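Local atomic coordinates of BT_4661 (Bacteroides thetaiotaomicron, PDB entry 4AK1), a protein that probably binds heparin and heparan sulphate at the cell surface as a SusE-like polysaccharide-binding protein of the heparin utilisation locus. Residues 366-371 / 400-405. Numbering follows the deposited sequence.
Sequences EFVNLP and TVQVMA
Met404 and Glu366 face each other as an antiparallel hydrogen-bonded pair: Met404 N reaches Glu366 O at 2.7 Å, almost straight (167° at the hydrogen), and Glu366 N returns a bond to Met404 O. This joins strand 364-367, outermost in its four-stranded mixed sheet within the chain, to strand 397-407, whose other side pairs with strand 410-421. On the Met404 face the two side chains run alongside each other; a bend at chi3 (57°) rests the thioether methyl against the carboxylate end, Met404 CE lying 3.6 Å from Glu366 CD. Val368 adds an apolar contact, setting CG2 3.7 Å from Met404 CB while its CB meets Gln402 CB at 3.9 Å. Val368 N also donates to Gln402 O (2.9 Å), but from 45° out of the carbonyl plane. A water inserted between Val368 O and Gln402 N replaces the pair's second bond; another joins Gln402 OE1 to Asn369 ND2. On the opposite face Phe367 CD1 packs 3.9 Å from Val403 CG2; Leu370 CD1 sits over one face of the ring, offset toward its rim, and touches Val401 CG1. Direct bonding at Glu366-Met404 thus gives way to one bond plus one water at Val368-Gln402, with apolar contacts on both faces.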
loop_
_atom_site.group_PDB
_atom_site.type_symbol
_atom_site.label_atom_id
_atom_site.label_comp_id
_atom_site.label_asym_id
_atom_site.label_seq_id
_atom_site.Cartn_x
_atom_site.Cartn_y
_atom_site.Cartn_z
ATOM N N GLU A 366 1.295 44.185 4.268
ATOM C CA GLU A 366 1.094 42.873 4.896
ATOM C C GLU A 366 1.784 41.768 4.087
ATOM O O GLU A 366 1.953 41.924 2.876
ATOM C CB GLU A 366 -0.407 42.565 5.047
ATOM C CG GLU A 366 -1.156 42.359 3.737
ATOM C CD GLU A 366 -2.668 42.312 3.924
ATOM O OE1 GLU A 366 -3.267 43.379 4.156
ATOM O OE2 GLU A 366 -3.268 41.219 3.812
ATOM N N PHE A 367 2.182 40.678 4.753
ATOM C CA PHE A 367 2.664 39.475 4.061
ATOM C C PHE A 367 1.529 38.776 3.321
ATOM O O PHE A 367 0.389 38.758 3.800
ATOM C CB PHE A 367 3.313 38.481 5.030
ATOM C CG PHE A 367 4.631 38.951 5.593
ATOM C CD1 PHE A 367 5.721 39.211 4.750
ATOM C CD2 PHE A 367 4.781 39.145 6.967
ATOM C CE1 PHE A 367 6.931 39.660 5.278
ATOM C CE2 PHE A 367 5.983 39.584 7.496
ATOM C CZ PHE A 367 7.057 39.847 6.650
ATOM N N VAL A 368 1.853 38.191 2.168
ATOM C CA VAL A 368 0.908 37.377 1.404
ATOM C C VAL A 368 1.432 35.948 1.433
ATOM O O VAL A 368 2.546 35.692 0.947
ATOM C CB VAL A 368 0.809 37.817 -0.078
ATOM C CG1 VAL A 368 -0.211 36.959 -0.838
ATOM C CG2 VAL A 368 0.422 39.281 -0.204
ATOM N N ASN A 369 0.653 35.031 2.015
ATOM C CA ASN A 369 1.021 33.613 2.043
ATOM C C ASN A 369 2.460 33.351 2.518
ATOM O O ASN A 369 3.216 32.614 1.871
ATOM C CB ASN A 369 0.777 32.982 0.666
ATOM C CG ASN A 369 -0.699 32.990 0.285
ATOM O OD1 ASN A 369 -1.562 32.744 1.137
ATOM N ND2 ASN A 369 -0.998 33.266 -0.978
ATOM N N LEU A 370 2.826 33.954 3.648
ATOM C CA LEU A 370 4.150 33.738 4.226
ATOM C C LEU A 370 4.362 32.233 4.514
ATOM O O LEU A 370 3.491 31.579 5.105
ATOM C CB LEU A 370 4.339 34.583 5.490
ATOM C CG LEU A 370 5.753 34.668 6.098
ATOM C CD1 LEU A 370 6.681 35.476 5.201
ATOM C CD2 LEU A 370 5.690 35.266 7.492
ATOM N N PRO A 371 5.509 31.678 4.079
ATOM C CA PRO A 371 5.788 30.268 4.350
ATOM C C PRO A 371 5.782 29.943 5.847
ATOM O O PRO A 371 6.168 30.779 6.672
ATOM C CB PRO A 371 7.184 30.066 3.746
ATOM C CG PRO A 371 7.219 31.055 2.623
ATOM C CD PRO A 371 6.509 32.268 3.167
ATOM N N THR A 400 10.334 31.785 -0.713
ATOM C CA THR A 400 9.750 32.886 -1.470
ATOM C C THR A 400 8.897 33.747 -0.529
ATOM O O THR A 400 8.018 33.232 0.155
ATOM C CB THR A 400 8.885 32.327 -2.616
ATOM O OG1 THR A 400 9.681 31.423 -3.387
ATOM C CG2 THR A 400 8.374 33.455 -3.527
ATOM N N VAL A 401 9.164 35.050 -0.484
ATOM C CA VAL A 401 8.434 35.954 0.414
ATOM C C VAL A 401 7.673 36.990 -0.407
ATOM O O VAL A 401 8.236 37.583 -1.326
ATOM C CB VAL A 401 9.394 36.674 1.393
ATOM C CG1 VAL A 401 8.632 37.559 2.381
ATOM C CG2 VAL A 401 10.258 35.671 2.137
ATOM N N GLN A 402 6.407 37.229 -0.069
ATOM C CA GLN A 402 5.625 38.262 -0.761
ATOM C C GLN A 402 5.061 39.272 0.198
ATOM O O GLN A 402 4.564 38.896 1.269
ATOM C CB GLN A 402 4.440 37.662 -1.486
ATOM C CG GLN A 402 4.775 36.842 -2.695
ATOM C CD GLN A 402 3.495 36.415 -3.368
ATOM O OE1 GLN A 402 2.814 35.520 -2.874
ATOM N NE2 GLN A 402 3.131 37.091 -4.443
ATOM N N VAL A 403 5.115 40.539 -0.207
ATOM C CA VAL A 403 4.596 41.639 0.604
ATOM C C VAL A 403 3.631 42.446 -0.240
ATOM O O VAL A 403 3.953 42.826 -1.386
ATOM C CB VAL A 403 5.722 42.566 1.122
ATOM C CG1 VAL A 403 5.133 43.729 1.925
ATOM C CG2 VAL A 403 6.711 41.791 1.988
ATOM N N MET A 404 2.449 42.705 0.306
ATOM C CA MET A 404 1.504 43.577 -0.370
ATOM C C MET A 404 1.493 44.963 0.258
ATOM O O MET A 404 1.344 45.084 1.471
ATOM C CB MET A 404 0.089 43.004 -0.344
ATOM C CG MET A 404 -0.905 43.865 -1.125
ATOM S SD MET A 404 -2.487 43.028 -1.351
ATOM C CE MET A 404 -2.950 42.693 0.336
ATOM N N ALA A 405 1.650 45.978 -0.584
ATOM C CA ALA A 405 1.493 47.387 -0.204
ATOM C C ALA A 405 0.180 47.918 -0.735
ATOM O O ALA A 405 -0.171 47.660 -1.885
ATOM C CB ALA A 405 2.639 48.223 -0.761
HETATM O O HOH W 1 5.122 35.815 1.904
HETATM O O HOH W 2 0.891 33.731 -3.007
HETATM O O HOH W 3 5.661 32.598 -0.529
#